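Local coordinates for protein ribose 5-phosphate isomerase (Giardia lamblia, PDB 3S5P) that probably interconverts ribose 5-phosphate and ribulose 5-phosphate in the pentose phosphate pathway, as a type B (RpiB) sugar-phosphate isomerase, at residues L35-Y48 with P134-S146. Sequence-based numbering, arbitrary orientation.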
loop_
_atom_site.group_PDB
_atom_site.type_symbol
_atom_site.label_atom_id
_atom_site.label_comp_id
_atom_site.label_asym_id
_atom_site.label_seq_id
_atom_site.Cartn_x
_atom_site.Cartn_y
_atom_site.Cartn_z
ATOM N N LEU A 35 -2.659 13.005 15.304
ATOM C CA LEU A 35 -1.585 12.096 14.897
ATOM C C LEU A 35 -0.451 12.837 14.184
ATOM O O LEU A 35 0.709 12.647 14.517
ATOM C CB LEU A 35 -2.129 10.934 14.063
ATOM C CG LEU A 35 -1.133 9.810 13.792
ATOM C CD1 LEU A 35 -0.576 9.205 15.102
ATOM C CD2 LEU A 35 -1.780 8.761 12.922
ATOM N N ARG A 36 -0.800 13.722 13.250
ATOM C CA ARG A 36 0.213 14.446 12.463
ATOM C C ARG A 36 1.185 15.210 13.353
ATOM O O ARG A 36 2.413 15.054 13.228
ATOM C CB ARG A 36 -0.415 15.407 11.454
ATOM C CG ARG A 36 0.593 15.780 10.385
ATOM C CD ARG A 36 0.150 16.878 9.459
ATOM N NE ARG A 36 0.136 18.174 10.130
ATOM C CZ ARG A 36 -0.967 18.893 10.327
ATOM N NH1 ARG A 36 -0.888 20.064 10.948
ATOM N NH2 ARG A 36 -2.151 18.451 9.904
ATOM N N MET A 37 0.601 16.004 14.258
ATOM C CA MET A 37 1.321 16.822 15.234
ATOM C C MET A 37 2.174 15.991 16.154
ATOM O O MET A 37 3.311 16.349 16.473
ATOM C CB MET A 37 0.326 17.605 16.098
ATOM C CG MET A 37 -0.534 18.542 15.318
ATOM S SD MET A 37 0.273 20.129 15.251
ATOM C CE MET A 37 -0.451 20.880 16.719
ATOM N N PHE A 38 1.589 14.890 16.602
ATOM C CA PHE A 38 2.266 13.957 17.469
ATOM C C PHE A 38 3.514 13.384 16.747
ATOM O O PHE A 38 4.618 13.426 17.291
ATOM C CB PHE A 38 1.259 12.883 17.895
ATOM C CG PHE A 38 1.866 11.723 18.593
ATOM C CD1 PHE A 38 2.131 11.780 19.957
ATOM C CD2 PHE A 38 2.163 10.558 17.889
ATOM C CE1 PHE A 38 2.698 10.710 20.611
ATOM C CE2 PHE A 38 2.726 9.472 18.532
ATOM C CZ PHE A 38 3.002 9.545 19.895
ATOM N N LEU A 39 3.338 12.889 15.519
ATOM C CA LEU A 39 4.453 12.365 14.702
ATOM C C LEU A 39 5.471 13.456 14.374
ATOM O O LEU A 39 6.679 13.195 14.343
ATOM C CB LEU A 39 3.948 11.713 13.399
ATOM C CG LEU A 39 2.963 10.550 13.542
ATOM C CD1 LEU A 39 2.399 10.191 12.197
ATOM C CD2 LEU A 39 3.661 9.360 14.159
ATOM N N GLN A 40 4.979 14.673 14.142
ATOM C CA GLN A 40 5.869 15.847 13.962
ATOM C C GLN A 40 6.781 16.083 15.168
ATOM O O GLN A 40 8.004 16.200 14.998
ATOM C CB GLN A 40 5.084 17.120 13.641
ATOM C CG GLN A 40 4.648 17.216 12.186
ATOM C CD GLN A 40 3.588 18.289 11.946
ATOM O OE1 GLN A 40 2.902 18.280 10.917
ATOM N NE2 GLN A 40 3.454 19.220 12.891
ATOM N N GLN A 41 6.195 16.121 16.369
ATOM C CA GLN A 41 6.971 16.272 17.607
ATOM C C GLN A 41 8.044 15.193 17.720
ATOM O O GLN A 41 9.211 15.500 17.945
ATOM C CB GLN A 41 6.063 16.256 18.845
ATOM N N ARG A 42 7.638 13.936 17.534
ATOM C CA ARG A 42 8.547 12.784 17.612
ATOM C C ARG A 42 9.715 12.877 16.620
ATOM O O ARG A 42 10.854 12.589 16.974
ATOM C CB ARG A 42 7.792 11.459 17.401
ATOM C CG ARG A 42 6.879 11.047 18.551
ATOM C CD ARG A 42 7.661 10.671 19.807
ATOM N NE ARG A 42 6.788 10.386 20.948
ATOM C CZ ARG A 42 6.278 9.186 21.248
ATOM N NH1 ARG A 42 6.543 8.137 20.482
ATOM N NH2 ARG A 42 5.497 9.032 22.316
ATOM N N ALA A 43 9.428 13.261 15.381
ATOM C CA ALA A 43 10.493 13.442 14.394
ATOM C C ALA A 43 11.428 14.617 14.734
ATOM O O ALA A 43 12.633 14.510 14.530
ATOM C CB ALA A 43 9.922 13.573 12.988
ATOM N N SER A 44 10.880 15.716 15.264
ATOM C CA SER A 44 11.702 16.861 15.711
ATOM C C SER A 44 12.717 16.443 16.748
ATOM O O SER A 44 13.888 16.845 16.682
ATOM C CB SER A 44 10.862 17.984 16.342
ATOM O OG SER A 44 10.087 18.681 15.391
ATOM N N ALA A 45 12.251 15.656 17.716
ATOM C CA ALA A 45 13.060 15.303 18.889
ATOM C C ALA A 45 14.129 14.256 18.549
ATOM O O ALA A 45 15.081 14.054 19.322
ATOM C CB ALA A 45 12.170 14.835 20.053
ATOM N N HIS A 46 13.978 13.608 17.391
ATOM C CA HIS A 46 14.982 12.672 16.909
ATOM C C HIS A 46 15.826 13.296 15.818
ATOM O O HIS A 46 16.492 12.594 15.048
ATOM C CB HIS A 46 14.354 11.331 16.494
ATOM C CG HIS A 46 13.783 10.572 17.655
ATOM N ND1 HIS A 46 12.430 10.339 17.806
ATOM C CD2 HIS A 46 14.379 10.046 18.754
ATOM C CE1 HIS A 46 12.223 9.674 18.928
ATOM N NE2 HIS A 46 13.389 9.488 19.525
ATOM N N GLY A 47 15.800 14.627 15.763
ATOM C CA GLY A 47 16.757 15.395 14.968
ATOM C C GLY A 47 16.363 15.702 13.542
ATOM O O GLY A 47 17.139 16.307 12.833
ATOM N N TYR A 48 15.163 15.297 13.116
ATOM C CA TYR A 48 14.725 15.516 11.715
ATOM C C TYR A 48 14.262 16.959 11.476
ATOM O O TYR A 48 13.791 17.633 12.391
ATOM C CB TYR A 48 13.652 14.500 11.272
ATOM C CG TYR A 48 14.146 13.069 11.310
ATOM C CD1 TYR A 48 14.876 12.527 10.246
ATOM C CD2 TYR A 48 13.915 12.258 12.437
ATOM C CE1 TYR A 48 15.355 11.228 10.306
ATOM C CE2 TYR A 48 14.384 10.954 12.492
ATOM C CZ TYR A 48 15.104 10.451 11.431
ATOM O OH TYR A 48 15.566 9.162 11.500
ATOM N N PRO A 134 -1.267 5.501 17.854
ATOM C CA PRO A 134 -0.212 6.506 17.793
ATOM C C PRO A 134 1.222 5.970 18.017
ATOM O O PRO A 134 2.145 6.444 17.379
ATOM C CB PRO A 134 -0.591 7.517 18.899
ATOM C CG PRO A 134 -2.001 7.181 19.298
ATOM C CD PRO A 134 -2.263 5.763 18.918
ATOM N N GLU A 135 1.404 5.000 18.907
ATOM C CA GLU A 135 2.750 4.511 19.210
ATOM C C GLU A 135 3.264 3.612 18.101
ATOM O O GLU A 135 4.430 3.651 17.775
ATOM C CB GLU A 135 2.850 3.839 20.595
ATOM C CG GLU A 135 2.674 4.796 21.784
ATOM C CD GLU A 135 3.718 5.908 21.869
ATOM O OE1 GLU A 135 4.750 5.853 21.193
ATOM O OE2 GLU A 135 3.517 6.861 22.637
ATOM N N VAL A 136 2.383 2.831 17.501
ATOM C CA VAL A 136 2.755 2.012 16.341
ATOM C C VAL A 136 3.048 2.901 15.136
ATOM O O VAL A 136 3.976 2.630 14.377
ATOM C CB VAL A 136 1.660 0.950 16.020
ATOM C CG1 VAL A 136 1.914 0.221 14.701
ATOM C CG2 VAL A 136 1.564 -0.051 17.137
ATOM N N ALA A 137 2.270 3.967 14.961
ATOM C CA ALA A 137 2.485 4.896 13.872
ATOM C C ALA A 137 3.850 5.578 14.031
ATOM O O ALA A 137 4.565 5.773 13.059
ATOM C CB ALA A 137 1.364 5.935 13.833
ATOM N N ALA A 138 4.206 5.953 15.262
ATOM C CA ALA A 138 5.520 6.575 15.508
ATOM C C ALA A 138 6.661 5.592 15.270
ATOM O O ALA A 138 7.726 5.974 14.811
ATOM C CB ALA A 138 5.599 7.177 16.933
ATOM N N SER A 139 6.464 4.314 15.565
ATOM C CA SER A 139 7.612 3.391 15.397
ATOM C C SER A 139 7.780 2.979 13.946
ATOM O O SER A 139 8.881 2.668 13.541
ATOM C CB SER A 139 7.573 2.199 16.363
ATOM O OG SER A 139 6.687 1.202 15.941
ATOM N N ILE A 140 6.694 3.050 13.168
ATOM C CA ILE A 140 6.694 2.873 11.706
ATOM C C ILE A 140 7.429 4.030 11.038
ATOM O O ILE A 140 8.331 3.819 10.184
ATOM C CB ILE A 140 5.229 2.771 11.147
ATOM C CG1 ILE A 140 4.567 1.457 11.608
ATOM C CG2 ILE A 140 5.208 2.814 9.629
ATOM C CD1 ILE A 140 3.087 1.372 11.296
ATOM N N LEU A 141 7.038 5.246 11.421
ATOM C CA LEU A 141 7.678 6.446 10.967
ATOM C C LEU A 141 9.180 6.397 11.262
ATOM O O LEU A 141 10.009 6.694 10.403
ATOM C CB LEU A 141 7.072 7.672 11.680
ATOM C CG LEU A 141 7.821 8.980 11.374
ATOM C CD1 LEU A 141 7.731 9.346 9.872
ATOM C CD2 LEU A 141 7.387 10.154 12.250
ATOM N N SER A 142 9.533 6.105 12.514
ATOM C CA SER A 142 10.952 6.102 12.888
ATOM C C SER A 142 11.767 5.090 12.051
ATOM O O SER A 142 12.902 5.366 11.648
ATOM C CB SER A 142 11.101 5.871 14.398
ATOM O OG SER A 142 12.191 5.025 14.671
ATOM N N ARG A 143 11.197 3.923 11.772
ATOM C CA ARG A 143 11.883 2.931 10.925
ATOM C C ARG A 143 11.913 3.374 9.453
ATOM O O ARG A 143 12.925 3.218 8.769
ATOM C CB ARG A 143 11.254 1.554 11.078
ATOM C CG ARG A 143 11.872 0.471 10.218
ATOM C CD ARG A 143 13.277 0.119 10.657
ATOM N NE ARG A 143 13.265 -0.045 12.095
ATOM C CZ ARG A 143 12.988 -1.182 12.722
ATOM N NH1 ARG A 143 12.721 -2.310 12.040
ATOM N NH2 ARG A 143 13.007 -1.192 14.045
ATOM N N PHE A 144 10.827 3.983 8.988
ATOM C CA PHE A 144 10.782 4.567 7.634
ATOM C C PHE A 144 11.903 5.630 7.451
ATOM O O PHE A 144 12.574 5.679 6.412
ATOM C CB PHE A 144 9.380 5.164 7.377
ATOM C CG PHE A 144 9.146 5.649 5.962
ATOM C CD1 PHE A 144 8.648 4.791 4.981
ATOM C CD2 PHE A 144 9.353 6.989 5.620
ATOM C CE1 PHE A 144 8.381 5.234 3.683
ATOM C CE2 PHE A 144 9.084 7.443 4.290
ATOM C CZ PHE A 144 8.605 6.545 3.329
ATOM N N LEU A 145 12.129 6.465 8.467
ATOM C CA LEU A 145 13.048 7.606 8.296
ATOM C C LEU A 145 14.510 7.192 8.403
ATOM O O LEU A 145 15.397 7.870 7.868
ATOM C CB LEU A 145 12.715 8.726 9.289
ATOM C CG LEU A 145 11.375 9.475 9.176
ATOM C CD1 LEU A 145 11.328 10.606 10.241
ATOM C CD2 LEU A 145 11.067 10.042 7.768
ATOM N N SER A 146 14.769 6.074 9.081
ATOM C CA SER A 146 16.158 5.669 9.317
ATOM C C SER A 146 16.637 4.532 8.421
ATOM O O SER A 146 17.779 4.115 8.533
ATOM C CB SER A 146 16.375 5.296 10.782
ATOM O OG SER A 146 15.646 4.131 11.132
#
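Leu35 opens the contact by laying CD1 against Pro134 CA and the methyl of Ala137, where two helices on one face of the Rossmann-like parallel sheet of RpiB isomerases pack at -45°, their axes 10.1 Å apart. One turn on, Phe38 has CG anti to its backbone N (chi1 170°), and the ring edge is directed at the start of helix 134-146: CE2 lies 3.3 Å from Pro134 O, near the ring plane. The same carbon also touches the Ala138 methyl. Leu39 is buried where the backbones come nearest, across from Ala138. Its CD2 rests on the backbone of Ala138, 3.6 Å from CA, while its CB meets Leu141 CD2; beneath, Leu39 also touches Phe26, Val85 and Leu127 of three sheet strands. Towards the outer side, Arg42 bends at chi2 and grips Glu135 end-on in a salt bridge, NH1 to OE1 and NH2 to OE2, both 3.0 Å, with guanidinium and carboxylate nearly coplanar. Phe38 CZ lies over one face of that guanidinium, 3.5 Å above its plane, which together with the two bonds probably limits its rotation. The Ala43 methyl touches both Leu141 CD2 and Leu145 CD1. The helix then ends in a Schellman motif, with Gly47 at positive phi and Tyr48 N bonded to Ala43 O. This turn brings the Tyr48 ring over Leu145, whose CD1 makes a CH-pi contact 3.7 Å from the ring centroid, only 7° off the normal.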